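Local coordinates for protein alginate lyase (Aplysia kurodai, PDB 5GMT) that probably cleaves alginate, a polymer of mannuronic and guluronic acid, by lyase chemistry, as a polysaccharide lyase family 14 enzyme with specificity for polymannuronate, at residues Ala58-Lys70 / Ser251-Phe265. Sequence-based numbering, arbitrary orientation.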
loop_
_atom_site.group_PDB
_atom_site.type_symbol
_atom_site.label_atom_id
_atom_site.label_comp_id
_atom_site.label_asym_id
_atom_site.label_seq_id
_atom_site.Cartn_x
_atom_site.Cartn_y
_atom_site.Cartn_z
ATOM N N ALA A 58 -6.722 16.317 5.703
ATOM C CA ALA A 58 -6.048 15.069 5.391
ATOM C C ALA A 58 -5.795 14.206 6.609
ATOM O O ALA A 58 -5.626 14.700 7.716
ATOM C CB ALA A 58 -4.725 15.361 4.698
ATOM N N LEU A 59 -5.724 12.904 6.378
ATOM C CA LEU A 59 -5.268 11.968 7.393
ATOM C C LEU A 59 -3.775 12.149 7.574
ATOM O O LEU A 59 -3.024 12.005 6.610
ATOM C CB LEU A 59 -5.596 10.530 6.975
ATOM C CG LEU A 59 -5.039 9.423 7.861
ATOM C CD1 LEU A 59 -5.646 9.502 9.249
ATOM C CD2 LEU A 59 -5.303 8.056 7.202
ATOM N N ARG A 60 -3.333 12.489 8.785
ATOM C CA ARG A 60 -1.909 12.748 8.988
ATOM C C ARG A 60 -1.301 11.682 9.866
ATOM O O ARG A 60 -1.838 11.356 10.919
ATOM C CB ARG A 60 -1.661 14.133 9.612
ATOM C CG ARG A 60 -0.190 14.555 9.562
ATOM C CD ARG A 60 0.101 15.809 10.400
ATOM N NE ARG A 60 0.186 15.488 11.828
ATOM C CZ ARG A 60 0.461 16.366 12.793
ATOM N NH1 ARG A 60 0.678 17.643 12.507
ATOM N NH2 ARG A 60 0.527 15.955 14.055
ATOM N N ILE A 61 -0.174 11.149 9.416
ATOM C CA ILE A 61 0.569 10.152 10.168
ATOM C C ILE A 61 1.919 10.726 10.583
ATOM O O ILE A 61 2.671 11.239 9.748
ATOM C CB ILE A 61 0.806 8.863 9.338
ATOM C CG1 ILE A 61 -0.507 8.348 8.734
ATOM C CG2 ILE A 61 1.508 7.809 10.200
ATOM C CD1 ILE A 61 -1.577 7.981 9.763
ATOM N N PHE A 62 2.221 10.612 11.873
ATOM C CA PHE A 62 3.461 11.100 12.437
ATOM C C PHE A 62 4.437 9.943 12.683
ATOM O O PHE A 62 4.063 8.941 13.285
ATOM C CB PHE A 62 3.167 11.847 13.740
ATOM C CG PHE A 62 4.380 12.146 14.559
ATOM C CD1 PHE A 62 5.421 12.888 14.025
ATOM C CD2 PHE A 62 4.470 11.710 15.869
ATOM C CE1 PHE A 62 6.537 13.192 14.781
ATOM C CE2 PHE A 62 5.586 12.002 16.636
ATOM C CZ PHE A 62 6.618 12.746 16.093
ATOM N N TYR A 63 5.668 10.082 12.185
ATOM C CA TYR A 63 6.736 9.141 12.481
ATOM C C TYR A 63 7.795 9.865 13.289
ATOM O O TYR A 63 8.488 10.759 12.785
ATOM C CB TYR A 63 7.382 8.556 11.213
ATOM C CG TYR A 63 6.457 8.288 10.047
ATOM C CD1 TYR A 63 6.015 6.993 9.750
ATOM C CD2 TYR A 63 6.046 9.328 9.219
ATOM C CE1 TYR A 63 5.177 6.765 8.673
ATOM C CE2 TYR A 63 5.211 9.111 8.154
ATOM C CZ TYR A 63 4.782 7.825 7.877
ATOM O OH TYR A 63 3.959 7.620 6.806
ATOM N N GLU A 64 7.923 9.474 14.543
ATOM C CA GLU A 64 8.897 10.084 15.419
ATOM C C GLU A 64 10.312 9.760 14.960
ATOM O O GLU A 64 10.565 8.662 14.472
ATOM C CB GLU A 64 8.671 9.587 16.835
ATOM C CG GLU A 64 9.430 10.319 17.884
ATOM C CD GLU A 64 8.658 10.335 19.182
ATOM O OE1 GLU A 64 8.470 11.444 19.738
ATOM O OE2 GLU A 64 8.222 9.240 19.619
ATOM N N LYS A 65 11.223 10.716 15.118
ATOM C CA LYS A 65 12.640 10.476 14.866
ATOM C C LYS A 65 13.073 9.219 15.602
ATOM O O LYS A 65 12.740 9.038 16.777
ATOM C CB LYS A 65 13.469 11.690 15.311
ATOM C CG LYS A 65 14.961 11.571 15.031
ATOM C CD LYS A 65 15.668 12.898 15.289
ATOM C CE LYS A 65 17.159 12.786 14.954
ATOM N NZ LYS A 65 17.835 14.114 15.027
ATOM N N GLY A 66 13.743 8.307 14.899
ATOM C CA GLY A 66 14.212 7.081 15.527
ATOM C C GLY A 66 13.248 5.907 15.416
ATOM O O GLY A 66 13.587 4.776 15.757
ATOM N N SER A 67 12.036 6.160 14.946
ATOM C CA SER A 67 11.022 5.101 14.946
ATOM C C SER A 67 11.171 4.169 13.750
ATOM O O SER A 67 11.662 4.551 12.691
ATOM C CB SER A 67 9.600 5.695 14.971
ATOM O OG SER A 67 9.295 6.364 13.763
ATOM N N TYR A 68 10.758 2.929 13.958
ATOM C CA TYR A 68 10.591 1.967 12.883
ATOM C C TYR A 68 9.642 0.899 13.412
ATOM O O TYR A 68 9.079 1.060 14.495
ATOM C CB TYR A 68 11.935 1.380 12.422
ATOM C CG TYR A 68 12.711 0.667 13.506
ATOM C CD1 TYR A 68 12.710 -0.719 13.589
ATOM C CD2 TYR A 68 13.457 1.381 14.438
ATOM C CE1 TYR A 68 13.426 -1.378 14.574
ATOM C CE2 TYR A 68 14.176 0.729 15.435
ATOM C CZ TYR A 68 14.153 -0.650 15.494
ATOM O OH TYR A 68 14.867 -1.308 16.470
ATOM N N SER A 69 9.464 -0.184 12.658
ATOM C CA SER A 69 8.397 -1.146 12.931
ATOM C C SER A 69 8.398 -1.718 14.350
ATOM O O SER A 69 7.357 -2.128 14.840
ATOM C CB SER A 69 8.475 -2.305 11.934
ATOM O OG SER A 69 9.671 -3.038 12.123
ATOM N N LYS A 70 9.555 -1.745 15.001
ATOM C CA LYS A 70 9.674 -2.387 16.309
ATOM C C LYS A 70 9.584 -1.410 17.489
ATOM O O LYS A 70 9.499 -1.838 18.635
ATOM C CB LYS A 70 10.991 -3.169 16.391
ATOM C CG LYS A 70 11.116 -4.270 15.354
ATOM C CD LYS A 70 10.204 -5.429 15.699
ATOM C CE LYS A 70 10.099 -6.432 14.558
ATOM N NZ LYS A 70 9.113 -5.993 13.526
ATOM N N SER A 251 13.012 -4.109 10.087
ATOM C CA SER A 251 12.783 -4.642 11.423
ATOM C C SER A 251 13.943 -4.393 12.370
ATOM O O SER A 251 14.029 -5.019 13.430
ATOM C CB SER A 251 12.509 -6.146 11.344
ATOM O OG SER A 251 11.474 -6.428 10.424
ATOM N N GLU A 252 14.836 -3.489 11.995
ATOM C CA GLU A 252 15.988 -3.181 12.831
ATOM C C GLU A 252 16.311 -1.690 12.787
ATOM O O GLU A 252 15.848 -0.984 11.895
ATOM C CB GLU A 252 17.194 -4.023 12.401
ATOM C CG GLU A 252 17.534 -3.935 10.927
ATOM C CD GLU A 252 18.754 -4.782 10.561
ATOM O OE1 GLU A 252 18.584 -5.989 10.278
ATOM O OE2 GLU A 252 19.884 -4.241 10.568
ATOM N N LYS A 253 17.111 -1.225 13.749
ATOM C CA LYS A 253 17.361 0.207 13.973
ATOM C C LYS A 253 17.933 0.921 12.741
ATOM O O LYS A 253 17.707 2.115 12.558
ATOM C CB LYS A 253 18.299 0.380 15.182
ATOM C CG LYS A 253 19.219 1.631 15.224
ATOM C CD LYS A 253 18.500 2.989 15.137
ATOM C CE LYS A 253 19.462 4.121 14.797
ATOM N NZ LYS A 253 20.648 4.142 15.691
ATOM N N SER A 254 18.658 0.208 11.880
ATOM C CA SER A 254 19.192 0.822 10.666
ATOM C C SER A 254 18.111 1.558 9.850
ATOM O O SER A 254 18.421 2.468 9.091
ATOM C CB SER A 254 19.861 -0.234 9.793
ATOM O OG SER A 254 18.942 -1.258 9.456
ATOM N N TYR A 255 16.858 1.141 10.023
ATOM C CA TYR A 255 15.712 1.720 9.323
ATOM C C TYR A 255 15.072 2.875 10.091
ATOM O O TYR A 255 14.048 3.397 9.661
ATOM C CB TYR A 255 14.630 0.655 9.080
ATOM C CG TYR A 255 14.988 -0.432 8.095
ATOM C CD1 TYR A 255 15.669 -1.570 8.505
ATOM C CD2 TYR A 255 14.619 -0.332 6.762
ATOM C CE1 TYR A 255 15.987 -2.573 7.603
ATOM C CE2 TYR A 255 14.926 -1.330 5.855
ATOM C CZ TYR A 255 15.612 -2.444 6.287
ATOM O OH TYR A 255 15.930 -3.432 5.388
ATOM N N ALA A 256 15.650 3.264 11.224
ATOM C CA ALA A 256 15.042 4.314 12.044
ATOM C C ALA A 256 14.839 5.603 11.250
ATOM O O ALA A 256 15.676 5.991 10.422
ATOM C CB ALA A 256 15.891 4.579 13.288
ATOM N N ALA A 257 13.707 6.258 11.485
ATOM C CA ALA A 257 13.428 7.521 10.819
ATOM C C ALA A 257 14.487 8.536 11.218
ATOM O O ALA A 257 14.740 8.746 12.410
ATOM C CB ALA A 257 12.040 8.026 11.170
ATOM N N PRO A 258 15.147 9.135 10.218
ATOM C CA PRO A 258 16.192 10.125 10.515
ATOM C C PRO A 258 15.614 11.401 11.124
ATOM O O PRO A 258 16.300 12.053 11.908
ATOM C CB PRO A 258 16.836 10.388 9.146
ATOM C CG PRO A 258 15.865 9.899 8.142
ATOM C CD PRO A 258 15.122 8.763 8.793
ATOM N N ASN A 259 14.362 11.717 10.790
ATOM C CA ASN A 259 13.703 12.935 11.259
ATOM C C ASN A 259 12.340 12.688 11.909
ATOM O O ASN A 259 11.669 11.698 11.624
ATOM C CB ASN A 259 13.483 13.906 10.105
ATOM C CG ASN A 259 14.741 14.189 9.299
ATOM O OD1 ASN A 259 15.847 14.234 9.824
ATOM N ND2 ASN A 259 14.554 14.428 8.012
ATOM N N ASP A 260 11.924 13.610 12.772
ATOM C CA ASP A 260 10.510 13.778 13.041
ATOM C C ASP A 260 9.867 14.166 11.713
ATOM O O ASP A 260 10.237 15.177 11.113
ATOM C CB ASP A 260 10.265 14.855 14.107
ATOM C CG ASP A 260 10.784 14.450 15.480
ATOM O OD1 ASP A 260 10.495 13.323 15.920
ATOM O OD2 ASP A 260 11.514 15.248 16.113
ATOM N N CYS A 261 8.927 13.358 11.229
ATOM C CA CYS A 261 8.368 13.623 9.908
ATOM C C CYS A 261 6.912 13.180 9.830
ATOM O O CYS A 261 6.400 12.494 10.727
ATOM C CB CYS A 261 9.204 12.932 8.825
ATOM S SG CYS A 261 9.344 11.140 9.063
ATOM N N TYR A 262 6.247 13.598 8.756
ATOM C CA TYR A 262 4.805 13.445 8.644
ATOM C C TYR A 262 4.373 13.110 7.229
ATOM O O TYR A 262 4.888 13.661 6.243
ATOM C CB TYR A 262 4.080 14.732 9.066
ATOM C CG TYR A 262 4.486 15.312 10.394
ATOM C CD1 TYR A 262 5.648 16.057 10.516
ATOM C CD2 TYR A 262 3.682 15.155 11.519
ATOM C CE1 TYR A 262 6.013 16.608 11.725
ATOM C CE2 TYR A 262 4.035 15.705 12.734
ATOM C CZ TYR A 262 5.211 16.426 12.830
ATOM O OH TYR A 262 5.575 16.988 14.027
ATOM N N SER A 263 3.384 12.240 7.125
ATOM C CA SER A 263 2.736 12.033 5.855
ATOM C C SER A 263 1.281 12.462 5.967
ATOM O O SER A 263 0.695 12.439 7.049
ATOM C CB SER A 263 2.845 10.571 5.398
ATOM O OG SER A 263 2.295 9.675 6.348
ATOM N N TYR A 264 0.716 12.863 4.836
ATOM C CA TYR A 264 -0.667 13.315 4.755
ATOM C C TYR A 264 -1.363 12.584 3.625
ATOM O O TYR A 264 -0.822 12.505 2.533
ATOM C CB TYR A 264 -0.742 14.822 4.481
ATOM C CG TYR A 264 -0.035 15.691 5.488
ATOM C CD1 TYR A 264 1.355 15.707 5.573
ATOM C CD2 TYR A 264 -0.759 16.531 6.330
ATOM C CE1 TYR A 264 2.010 16.523 6.501
ATOM C CE2 TYR A 264 -0.113 17.355 7.256
ATOM C CZ TYR A 264 1.264 17.342 7.330
ATOM O OH TYR A 264 1.905 18.150 8.231
ATOM N N PHE A 265 -2.567 12.079 3.866
ATOM C CA PHE A 265 -3.280 11.345 2.832
ATOM C C PHE A 265 -4.645 11.969 2.609
ATOM O O PHE A 265 -5.344 12.298 3.566
ATOM C CB PHE A 265 -3.457 9.866 3.206
ATOM C CG PHE A 265 -2.168 9.120 3.396
ATOM C CD1 PHE A 265 -1.500 9.161 4.611
ATOM C CD2 PHE A 265 -1.649 8.330 2.371
ATOM C CE1 PHE A 265 -0.322 8.458 4.800
ATOM C CE2 PHE A 265 -0.467 7.630 2.551
ATOM C CZ PHE A 265 0.195 7.689 3.770
HETATM O O HOH W 1 0.219 19.294 10.070
HETATM O O HOH W 2 16.910 14.942 12.494
HETATM O O HOH W 3 9.519 -8.424 11.515
#
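R60 runs between two tyrosines of the neighbouring antiparallel strand in a concanavalin-like β-sandwich, where strands 58-63 and 261-265 pair in one of the two sheets. Its CG sits over the face of the Y264 ring, a CH-pi contact 3.8 Å from the ring centroid. A bend at chi3 (78°) turns the guanidinium toward Y262, whose CE2 lies over its face. The planes of the two groups are 52° apart. Water 1 accepts from R60 NH1 and donates to Y264 OH, a hydroxyl that is also hydrogen-bonded to E102. F62 meets the other side of Y262 obliquely, F62 CD1 3.4 Å from Y262 CE2. On the opposite, buried sheet face, Y63 turns its ring edge to S263, and Y63 OH and S263 OG share a 2.7 Å hydrogen bond, with T246 as a further partner of the tyrosine hydroxyl. I61 CG1 touches F265 CE1 nearby.

Beyond the strands the loops stay paired: D260 OD1 takes the K65 N-H from above its carboxylate plane, G66 N donates to A257 O at 2.7 Å, and S67 O accepts from A257 N at 2.9 Å. Y68 lays one ring face over the E252-K253 backbone. Cutting Y68 back to an alanine would remove this ring face and is likely to leave the 252-253 backbone uncovered and the 3-10 segment 253-255 less firmly held. The CH-pi contact here puts K253 CA 4.0 Å from the centroid of the Y68 ring.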